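Nisin leader peptide-processing serine protease NisP (Lactococcus lactis subsp. lactis, PDB 4MZD) probably cleaves the leader peptide from the lantibiotic precursor of nisin, as a subtilisin-like serine endopeptidase of the cell wall. Local coordinates at residues Ser65-Met75 with Gln154-Val164; Gly330-Phe338 with Tyr348-Lys358. One frame throughout, in Å; residues are numbered along the deposited sequence.

Interaction 1 (Ser65-Met75 with Gln154-Val164); sequences SHDFWDYQWDM and QITANGNILGV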
loop_
_atom_site.group_PDB
_atom_site.type_symbol
_atom_site.label_atom_id
_atom_site.label_comp_id
_atom_site.label_asym_id
_atom_site.label_seq_id
_atom_site.Cartn_x
_atom_site.Cartn_y
_atom_site.Cartn_z
ATOM N N SER A 65 27.267 -8.638 -0.784
ATOM C CA SER A 65 26.023 -9.093 -1.408
ATOM C C SER A 65 24.854 -8.109 -1.276
ATOM O O SER A 65 24.256 -7.731 -2.283
ATOM C CB SER A 65 25.619 -10.474 -0.885
ATOM O OG SER A 65 26.491 -11.478 -1.373
ATOM N N HIS A 66 24.521 -7.705 -0.049
ATOM C CA HIS A 66 23.404 -6.787 0.198
ATOM C C HIS A 66 23.899 -5.585 0.990
ATOM O O HIS A 66 23.710 -5.491 2.203
ATOM C CB HIS A 66 22.268 -7.509 0.919
ATOM C CG HIS A 66 21.904 -8.813 0.283
ATOM N ND1 HIS A 66 21.398 -8.899 -0.996
ATOM C CD2 HIS A 66 22.000 -10.085 0.736
ATOM C CE1 HIS A 66 21.190 -10.167 -1.300
ATOM N NE2 HIS A 66 21.545 -10.908 -0.265
ATOM N N ASP A 67 24.534 -4.663 0.273
ATOM C CA ASP A 67 25.293 -3.585 0.894
ATOM C C ASP A 67 24.509 -2.755 1.890
ATOM O O ASP A 67 25.080 -2.262 2.861
ATOM C CB ASP A 67 25.847 -2.645 -0.167
ATOM C CG ASP A 67 26.872 -3.304 -1.048
ATOM O OD1 ASP A 67 27.621 -4.176 -0.550
ATOM O OD2 ASP A 67 26.933 -2.937 -2.237
ATOM N N PHE A 68 23.215 -2.571 1.644
ATOM C CA PHE A 68 22.442 -1.634 2.451
ATOM C C PHE A 68 21.454 -2.320 3.397
ATOM O O PHE A 68 20.609 -1.662 4.008
ATOM C CB PHE A 68 21.739 -0.617 1.545
ATOM C CG PHE A 68 22.690 0.245 0.739
ATOM C CD1 PHE A 68 23.863 0.736 1.295
ATOM C CD2 PHE A 68 22.407 0.559 -0.585
ATOM C CE1 PHE A 68 24.731 1.533 0.547
ATOM C CE2 PHE A 68 23.267 1.356 -1.330
ATOM C CZ PHE A 68 24.428 1.838 -0.761
ATOM N N TRP A 69 21.570 -3.635 3.548
ATOM C CA TRP A 69 20.727 -4.354 4.493
ATOM C C TRP A 69 20.764 -3.728 5.886
ATOM O O TRP A 69 19.738 -3.642 6.564
ATOM C CB TRP A 69 21.154 -5.819 4.563
ATOM C CG TRP A 69 20.522 -6.592 5.668
ATOM C CD1 TRP A 69 21.139 -7.074 6.783
ATOM C CD2 TRP A 69 19.147 -6.976 5.771
ATOM N NE1 TRP A 69 20.237 -7.741 7.573
ATOM C CE2 TRP A 69 19.006 -7.701 6.973
ATOM C CE3 TRP A 69 18.024 -6.789 4.961
ATOM C CZ2 TRP A 69 17.788 -8.234 7.385
ATOM C CZ3 TRP A 69 16.812 -7.318 5.374
ATOM C CH2 TRP A 69 16.706 -8.032 6.575
ATOM N N ASP A 70 21.939 -3.279 6.313
ATOM C CA ASP A 70 22.073 -2.708 7.650
ATOM C C ASP A 70 21.232 -1.454 7.866
ATOM O O ASP A 70 20.928 -1.099 9.005
ATOM C CB ASP A 70 23.543 -2.419 7.964
ATOM C CG ASP A 70 24.351 -3.682 8.177
ATOM O OD1 ASP A 70 23.751 -4.708 8.561
ATOM O OD2 ASP A 70 25.584 -3.647 7.973
ATOM N N TYR A 71 20.856 -0.789 6.777
ATOM C CA TYR A 71 20.009 0.397 6.861
ATOM C C TYR A 71 18.531 0.034 6.982
ATOM O O TYR A 71 17.702 0.902 7.236
ATOM C CB TYR A 71 20.181 1.274 5.616
ATOM C CG TYR A 71 21.530 1.933 5.473
ATOM C CD1 TYR A 71 22.173 2.491 6.572
ATOM C CD2 TYR A 71 22.151 2.020 4.236
ATOM C CE1 TYR A 71 23.407 3.102 6.446
ATOM C CE2 TYR A 71 23.384 2.622 4.099
ATOM C CZ TYR A 71 24.008 3.159 5.205
ATOM O OH TYR A 71 25.234 3.760 5.060
ATOM N N GLN A 72 18.199 -1.241 6.800
ATOM C CA GLN A 72 16.803 -1.670 6.706
ATOM C C GLN A 72 16.231 -2.152 8.036
ATOM O O GLN A 72 15.783 -3.290 8.157
ATOM C CB GLN A 72 16.653 -2.750 5.636
ATOM C CG GLN A 72 17.034 -2.289 4.254
ATOM C CD GLN A 72 16.641 -3.302 3.217
ATOM O OE1 GLN A 72 17.446 -4.133 2.803
ATOM N NE2 GLN A 72 15.386 -3.254 2.796
ATOM N N TRP A 73 16.214 -1.262 9.027
ATOM C CA TRP A 73 15.646 -1.581 10.340
ATOM C C TRP A 73 14.225 -2.126 10.197
ATOM O O TRP A 73 13.788 -2.982 10.973
ATOM C CB TRP A 73 15.638 -0.337 11.255
ATOM C CG TRP A 73 14.819 0.812 10.715
ATOM C CD1 TRP A 73 15.268 1.847 9.952
ATOM C CD2 TRP A 73 13.413 1.024 10.891
ATOM N NE1 TRP A 73 14.231 2.691 9.631
ATOM C CE2 TRP A 73 13.083 2.212 10.201
ATOM C CE3 TRP A 73 12.402 0.332 11.568
ATOM C CZ2 TRP A 73 11.779 2.710 10.148
ATOM C CZ3 TRP A 73 11.102 0.831 11.515
ATOM C CH2 TRP A 73 10.808 2.007 10.808
ATOM N N ASP A 74 13.495 -1.596 9.217
ATOM C CA ASP A 74 12.090 -1.921 9.020
ATOM C C ASP A 74 11.911 -3.347 8.490
ATOM O O ASP A 74 10.958 -4.045 8.847
ATOM C CB ASP A 74 11.460 -0.895 8.072
ATOM C CG ASP A 74 12.142 -0.853 6.714
ATOM O OD1 ASP A 74 13.391 -0.794 6.667
ATOM O OD2 ASP A 74 11.425 -0.888 5.688
ATOM N N MET A 75 12.838 -3.774 7.636
ATOM C CA MET A 75 12.833 -5.128 7.101
ATOM C C MET A 75 13.323 -6.111 8.163
ATOM O O MET A 75 12.788 -7.207 8.299
ATOM C CB MET A 75 13.693 -5.196 5.832
ATOM C CG MET A 75 13.235 -6.167 4.770
ATOM S SD MET A 75 11.514 -5.930 4.235
ATOM C CE MET A 75 11.478 -4.490 3.165
ATOM N N GLN A 154 9.870 -2.635 -1.575
ATOM C CA GLN A 154 9.455 -3.243 -0.319
ATOM C C GLN A 154 8.940 -4.664 -0.510
ATOM O O GLN A 154 9.044 -5.491 0.400
ATOM C CB GLN A 154 8.380 -2.394 0.361
ATOM C CG GLN A 154 8.890 -1.041 0.791
ATOM C CD GLN A 154 9.940 -1.177 1.852
ATOM O OE1 GLN A 154 9.641 -1.589 2.969
ATOM N NE2 GLN A 154 11.197 -0.894 1.495
ATOM N N ILE A 155 8.351 -4.938 -1.673
ATOM C CA ILE A 155 7.878 -6.276 -1.971
ATOM C C ILE A 155 9.021 -7.204 -2.378
ATOM O O ILE A 155 9.145 -8.303 -1.835
ATOM C CB ILE A 155 6.824 -6.276 -3.105
ATOM C CG1 ILE A 155 5.666 -5.336 -2.760
ATOM C CG2 ILE A 155 6.301 -7.681 -3.353
ATOM C CD1 ILE A 155 4.651 -5.176 -3.862
ATOM N N THR A 156 9.845 -6.765 -3.333
ATOM C CA THR A 156 10.617 -7.705 -4.130
ATOM C C THR A 156 12.093 -7.367 -4.332
ATOM O O THR A 156 12.795 -8.128 -4.992
ATOM C CB THR A 156 9.942 -7.891 -5.511
ATOM O OG1 THR A 156 10.469 -9.051 -6.144
ATOM C CG2 THR A 156 10.150 -6.671 -6.419
ATOM N N ALA A 157 12.584 -6.251 -3.800
ATOM C CA ALA A 157 13.987 -5.910 -4.050
ATOM C C ALA A 157 14.885 -7.093 -3.732
ATOM O O ALA A 157 14.725 -7.772 -2.713
ATOM C CB ALA A 157 14.414 -4.693 -3.263
ATOM N N ASN A 158 15.858 -7.329 -4.602
ATOM C CA ASN A 158 16.744 -8.462 -4.442
ATOM C C ASN A 158 18.155 -8.094 -4.846
ATOM O O ASN A 158 18.676 -8.572 -5.848
ATOM C CB ASN A 158 16.229 -9.635 -5.269
ATOM C CG ASN A 158 16.924 -10.933 -4.930
ATOM O OD1 ASN A 158 17.614 -11.031 -3.917
ATOM N ND2 ASN A 158 16.727 -11.947 -5.765
ATOM N N GLY A 159 18.786 -7.236 -4.064
ATOM C CA GLY A 159 20.113 -6.783 -4.422
ATOM C C GLY A 159 20.738 -6.001 -3.292
ATOM O O GLY A 159 21.018 -6.543 -2.224
ATOM N N ASN A 160 20.951 -4.713 -3.519
ATOM C CA ASN A 160 21.605 -3.888 -2.513
ATOM C C ASN A 160 20.723 -3.659 -1.287
ATOM O O ASN A 160 21.231 -3.443 -0.180
ATOM C CB ASN A 160 22.073 -2.581 -3.145
ATOM C CG ASN A 160 22.899 -2.818 -4.396
ATOM O OD1 ASN A 160 23.769 -3.687 -4.421
ATOM N ND2 ASN A 160 22.625 -2.055 -5.443
ATOM N N ILE A 161 19.406 -3.694 -1.499
ATOM C CA ILE A 161 18.449 -3.862 -0.411
ATOM C C ILE A 161 17.601 -5.085 -0.714
ATOM O O ILE A 161 17.602 -5.600 -1.842
ATOM C CB ILE A 161 17.533 -2.629 -0.188
ATOM C CG1 ILE A 161 16.560 -2.433 -1.348
ATOM C CG2 ILE A 161 18.353 -1.382 0.071
ATOM C CD1 ILE A 161 15.445 -1.481 -1.024
ATOM N N LEU A 162 16.883 -5.544 0.306
ATOM C CA LEU A 162 15.992 -6.693 0.189
ATOM C C LEU A 162 14.564 -6.297 0.531
ATOM O O LEU A 162 14.314 -5.592 1.520
ATOM C CB LEU A 162 16.422 -7.806 1.145
ATOM C CG LEU A 162 17.773 -8.429 0.810
ATOM C CD1 LEU A 162 18.212 -9.372 1.916
ATOM C CD2 LEU A 162 17.744 -9.143 -0.532
ATOM N N GLY A 163 13.624 -6.762 -0.279
ATOM C CA GLY A 163 12.216 -6.669 0.050
ATOM C C GLY A 163 11.803 -7.795 0.979
ATOM O O GLY A 163 12.645 -8.590 1.415
ATOM N N VAL A 164 10.513 -7.891 1.287
ATOM C CA VAL A 164 10.057 -8.977 2.144
ATOM C C VAL A 164 10.128 -10.327 1.439
ATOM O O VAL A 164 10.239 -11.364 2.095
ATOM C CB VAL A 164 8.616 -8.768 2.668
ATOM C CG1 VAL A 164 8.568 -7.637 3.684
ATOM C CG2 VAL A 164 7.619 -8.584 1.524
HETATM O O HOH W 1 13.420 -1.114 3.487
#

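Interaction 2 (Gly330-Phe338 with Tyr348-Lys358); sequences GYYLKDWLF and YVYGNSFATPK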
loop_
_atom_site.group_PDB
_atom_site.type_symbol
_atom_site.label_atom_id
_atom_site.label_comp_id
_atom_site.label_asym_id
_atom_site.label_seq_id
_atom_site.Cartn_x
_atom_site.Cartn_y
_atom_site.Cartn_z
ATOM N N GLY A 330 20.784 12.844 12.027
ATOM C CA GLY A 330 20.599 11.482 11.555
ATOM C C GLY A 330 19.335 10.774 12.009
ATOM O O GLY A 330 19.280 9.541 11.987
ATOM N N TYR A 331 18.311 11.532 12.400
ATOM C CA TYR A 331 17.052 10.926 12.816
ATOM C C TYR A 331 16.460 10.041 11.727
ATOM O O TYR A 331 15.824 9.025 12.024
ATOM C CB TYR A 331 16.038 12.001 13.213
ATOM C CG TYR A 331 16.288 12.619 14.570
ATOM C CD1 TYR A 331 15.790 12.024 15.719
ATOM C CD2 TYR A 331 17.033 13.787 14.703
ATOM C CE1 TYR A 331 16.015 12.579 16.962
ATOM C CE2 TYR A 331 17.262 14.349 15.945
ATOM C CZ TYR A 331 16.750 13.737 17.065
ATOM O OH TYR A 331 16.974 14.284 18.303
ATOM N N TYR A 332 16.652 10.437 10.471
ATOM C CA TYR A 332 16.063 9.701 9.357
ATOM C C TYR A 332 16.536 8.248 9.299
ATOM O O TYR A 332 15.833 7.400 8.765
ATOM C CB TYR A 332 16.348 10.396 8.019
ATOM C CG TYR A 332 17.814 10.443 7.675
ATOM C CD1 TYR A 332 18.404 9.441 6.916
ATOM C CD2 TYR A 332 18.611 11.486 8.114
ATOM C CE1 TYR A 332 19.743 9.481 6.610
ATOM C CE2 TYR A 332 19.949 11.536 7.814
ATOM C CZ TYR A 332 20.512 10.528 7.062
ATOM O OH TYR A 332 21.852 10.574 6.764
ATOM N N LEU A 333 17.726 7.962 9.827
ATOM C CA LEU A 333 18.277 6.612 9.741
ATOM C C LEU A 333 17.401 5.581 10.435
ATOM O O LEU A 333 17.326 4.425 10.006
ATOM C CB LEU A 333 19.683 6.566 10.337
ATOM C CG LEU A 333 20.743 7.378 9.598
ATOM C CD1 LEU A 333 21.964 7.584 10.476
ATOM C CD2 LEU A 333 21.128 6.684 8.297
ATOM N N LYS A 334 16.756 5.996 11.520
ATOM C CA LYS A 334 15.870 5.109 12.260
ATOM C C LYS A 334 14.394 5.435 12.060
ATOM O O LYS A 334 13.545 4.582 12.291
ATOM C CB LYS A 334 16.204 5.135 13.750
ATOM C CG LYS A 334 17.591 4.618 14.067
ATOM C CD LYS A 334 17.798 4.443 15.563
ATOM C CE LYS A 334 17.408 5.689 16.337
ATOM N NZ LYS A 334 15.947 5.747 16.623
ATOM N N ASP A 335 14.092 6.662 11.641
ATOM C CA ASP A 335 12.705 7.122 11.569
ATOM C C ASP A 335 12.058 6.856 10.219
ATOM O O ASP A 335 10.843 6.647 10.137
ATOM C CB ASP A 335 12.617 8.626 11.821
ATOM C CG ASP A 335 12.847 9.012 13.266
ATOM O OD1 ASP A 335 13.183 8.144 14.099
ATOM O OD2 ASP A 335 12.719 10.221 13.542
ATOM N N TRP A 336 12.855 6.930 9.156
ATOM C CA TRP A 336 12.354 6.719 7.807
ATOM C C TRP A 336 12.959 5.434 7.275
ATOM O O TRP A 336 13.885 4.879 7.876
ATOM C CB TRP A 336 12.655 7.920 6.909
ATOM C CG TRP A 336 11.861 9.151 7.264
ATOM C CD1 TRP A 336 10.951 9.284 8.279
ATOM C CD2 TRP A 336 11.909 10.416 6.596
ATOM N NE1 TRP A 336 10.437 10.557 8.280
ATOM C CE2 TRP A 336 11.008 11.272 7.260
ATOM C CE3 TRP A 336 12.624 10.909 5.496
ATOM C CZ2 TRP A 336 10.805 12.593 6.863
ATOM C CZ3 TRP A 336 12.424 12.223 5.105
ATOM C CH2 TRP A 336 11.518 13.049 5.789
ATOM N N LEU A 337 12.425 4.942 6.170
ATOM C CA LEU A 337 12.899 3.668 5.672
ATOM C C LEU A 337 13.509 3.795 4.280
ATOM O O LEU A 337 13.125 4.623 3.453
ATOM C CB LEU A 337 11.838 2.582 5.779
ATOM C CG LEU A 337 10.593 2.839 4.955
ATOM C CD1 LEU A 337 10.661 2.065 3.663
ATOM C CD2 LEU A 337 9.341 2.428 5.729
ATOM N N PHE A 338 14.503 2.960 4.056
ATOM C CA PHE A 338 15.365 3.044 2.893
ATOM C C PHE A 338 14.835 2.105 1.819
ATOM O O PHE A 338 14.695 0.908 2.051
ATOM C CB PHE A 338 16.756 2.605 3.348
ATOM C CG PHE A 338 17.856 2.907 2.386
ATOM C CD1 PHE A 338 18.291 4.201 2.181
ATOM C CD2 PHE A 338 18.495 1.878 1.729
ATOM C CE1 PHE A 338 19.344 4.456 1.310
ATOM C CE2 PHE A 338 19.538 2.123 0.859
ATOM C CZ PHE A 338 19.971 3.411 0.660
ATOM N N TYR A 348 15.132 7.618 1.375
ATOM C CA TYR A 348 14.379 7.460 2.612
ATOM C C TYR A 348 12.963 7.974 2.445
ATOM O O TYR A 348 12.754 9.088 1.962
ATOM C CB TYR A 348 15.075 8.200 3.759
ATOM C CG TYR A 348 16.225 7.401 4.321
ATOM C CD1 TYR A 348 15.992 6.426 5.284
ATOM C CD2 TYR A 348 17.532 7.584 3.869
ATOM C CE1 TYR A 348 17.017 5.661 5.796
ATOM C CE2 TYR A 348 18.574 6.822 4.386
ATOM C CZ TYR A 348 18.309 5.860 5.344
ATOM O OH TYR A 348 19.350 5.096 5.833
ATOM N N VAL A 349 12.001 7.156 2.865
ATOM C CA VAL A 349 10.581 7.449 2.713
ATOM C C VAL A 349 9.842 7.104 4.005
ATOM O O VAL A 349 10.398 6.489 4.915
ATOM C CB VAL A 349 9.972 6.624 1.549
ATOM C CG1 VAL A 349 10.673 6.954 0.237
ATOM C CG2 VAL A 349 10.046 5.132 1.847
ATOM N N TYR A 350 8.573 7.495 4.081
ATOM C CA TYR A 350 7.723 7.081 5.196
ATOM C C TYR A 350 6.287 7.022 4.710
ATOM O O TYR A 350 5.940 7.654 3.715
ATOM C CB TYR A 350 7.833 8.053 6.382
ATOM C CG TYR A 350 7.266 9.416 6.076
ATOM C CD1 TYR A 350 5.918 9.695 6.298
ATOM C CD2 TYR A 350 8.056 10.416 5.531
ATOM C CE1 TYR A 350 5.382 10.927 5.994
ATOM C CE2 TYR A 350 7.524 11.660 5.228
ATOM C CZ TYR A 350 6.188 11.900 5.467
ATOM O OH TYR A 350 5.652 13.130 5.175
ATOM N N GLY A 351 5.456 6.275 5.424
ATOM C CA GLY A 351 4.034 6.259 5.144
ATOM C C GLY A 351 3.482 4.851 5.050
ATOM O O GLY A 351 4.218 3.884 4.799
ATOM N N ASN A 352 2.172 4.728 5.232
ATOM C CA ASN A 352 1.554 3.410 5.212
ATOM C C ASN A 352 1.664 2.718 3.861
ATOM O O ASN A 352 1.511 1.498 3.770
ATOM C CB ASN A 352 0.101 3.498 5.661
ATOM C CG ASN A 352 -0.017 3.812 7.137
ATOM O OD1 ASN A 352 0.971 3.740 7.875
ATOM N ND2 ASN A 352 -1.221 4.150 7.580
ATOM N N SER A 353 1.932 3.488 2.811
ATOM C CA SER A 353 2.225 2.888 1.512
ATOM C C SER A 353 3.416 1.939 1.528
ATOM O O SER A 353 3.567 1.166 0.589
ATOM C CB SER A 353 2.490 3.956 0.466
ATOM O OG SER A 353 3.575 4.763 0.848
ATOM N N PHE A 354 4.259 2.015 2.556
ATOM C CA PHE A 354 5.449 1.181 2.644
ATOM C C PHE A 354 5.314 0.052 3.655
ATOM O O PHE A 354 6.137 -0.865 3.671
ATOM C CB PHE A 354 6.677 2.057 2.873
ATOM C CG PHE A 354 6.783 3.139 1.859
ATOM C CD1 PHE A 354 7.002 2.817 0.522
ATOM C CD2 PHE A 354 6.568 4.461 2.197
ATOM C CE1 PHE A 354 7.034 3.797 -0.441
ATOM C CE2 PHE A 354 6.611 5.455 1.228
ATOM C CZ PHE A 354 6.847 5.116 -0.095
ATOM N N ALA A 355 4.265 0.117 4.478
ATOM C CA ALA A 355 3.858 -1.003 5.326
ATOM C C ALA A 355 3.063 -2.016 4.504
ATOM O O ALA A 355 3.267 -3.225 4.605
ATOM C CB ALA A 355 3.019 -0.492 6.492
ATOM N N THR A 356 2.154 -1.499 3.683
ATOM C CA THR A 356 1.269 -2.299 2.845
ATOM C C THR A 356 1.998 -3.358 2.001
ATOM O O THR A 356 1.638 -4.529 2.046
ATOM C CB THR A 356 0.379 -1.351 2.013
ATOM O OG1 THR A 356 -0.332 -0.496 2.915
ATOM C CG2 THR A 356 -0.637 -2.107 1.188
ATOM N N PRO A 357 3.054 -2.970 1.260
ATOM C CA PRO A 357 3.761 -3.961 0.437
ATOM C C PRO A 357 4.481 -5.028 1.249
ATOM O O PRO A 357 4.711 -6.125 0.725
ATOM C CB PRO A 357 4.772 -3.112 -0.354
ATOM C CG PRO A 357 4.886 -1.828 0.423
ATOM C CD PRO A 357 3.496 -1.605 0.940
ATOM N N LYS A 358 4.866 -4.721 2.483
ATOM C CA LYS A 358 5.459 -5.748 3.331
ATOM C C LYS A 358 4.433 -6.852 3.572
ATOM O O LYS A 358 4.741 -8.040 3.498
ATOM C CB LYS A 358 5.939 -5.165 4.660
ATOM C CG LYS A 358 7.076 -4.162 4.540
ATOM C CD LYS A 358 7.532 -3.739 5.938
ATOM C CE LYS A 358 8.829 -2.941 5.962
ATOM N NZ LYS A 358 8.676 -1.526 5.536
HETATM O O HOH W 2 18.684 3.451 7.838
#

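Interaction 1 (Ser65-Met75 with Gln154-Val164)
Q72 and L162 join through a two-bond clasp between a glutamine amide and a backbone NH and C=O. The contact ties the N-terminal arm of this subtilisin-like catalytic domain to the loop that follows helix 147-156. Q72 is the N-cap residue of helix 73-79. Its CB points toward 154-164. CG lies anti to the carbonyl carbon (chi1 -61°) and the chain is extended beyond it. This carries CD over I161, 3.6 Å from I161 CB. OE1 accepts from L162 N at 2.9 Å in a nearly straight bond. NE2 donates to L162 O, also at 2.9 Å, and to a water that accepts from Q154 NE2 and donates to D74 OD2. Both amide atoms are engaged, which fixes the buried side chain in rotation. K358 NZ forms a salt bridge with D74 OD2 and a hydrogen bond with Q154 OE1.

F68, within a type I turn from H66 to W69, donates its N to N160 O at 2.8 Å. The bend of M75 at chi2 (55°) sets SD against V164 CG1 at 3.4 Å, and the bend at chi3 brings CE to Q154 OE1 and L162 O.

L162 CD2 lies over one face of the H66 imidazole in a CH-pi contact, 25° off the ring normal. At the edge, H66 ND1 donates to a lone pair of G159 O at 2.7 Å, with the acceptor in the ring plane.

Interaction 2 (Gly330-Phe338 with Tyr348-Lys358)
L337 and V349 form an antiparallel hydrogen-bonded pair in the hairpin of strands 337-340 and 346-349. L337 N donates to V349 O at 2.8 Å in an almost straight bond (174°). V349 N returns the bond to L337 O, also at 2.8 Å. L337 O takes a CA-H contact from Y348 as well.

Y348 points to the other side, into an aromatic cluster. The edge of Y332 meets one face of its ring, with CD1 over the centre and the planes at 73°. On the opposite face F338 CD1 comes within 3.4 Å of Y348 CE2. The Y348 hydroxyl donates to a water, which donates in turn to L333 O at 2.7 Å. W336 O accepts from W73 NE1, and Y350 CD2 lies over one face of the W336 indole.

L337 CD2 reaches F354 CB, next to S353 of the predicted charge relay. K358 NZ donates to F354 O from above the carbonyl plane, and to P311 O. With D74 and Q154, the buried ammonium has four oxygen partners for its three N-H groups, and the nearby carboxylate would probably favour its charged form.

Overall arrangement
The modelled chain starts at S65 with the arm that leads into helix 73-79. Interaction 1 closes a long loop when the chain returns at 154-164, after strands 95-100 and 117-120, at the end of the helix that begins at H147. The chain then builds most of the remaining sheet before interaction 2 opens. That contact closes a short hairpin between 330-338 and 348-358, just ahead of helix 356-370. The two loops lie in series, neither nested nor crossed. They still touch in space, with centres 12 Å apart. K358 bridges the two contacts, and the W73 indole packs on the L333 and K334 carbonyls. The N-terminal arm, the H147 helix and the S353 segment are thereby tied together.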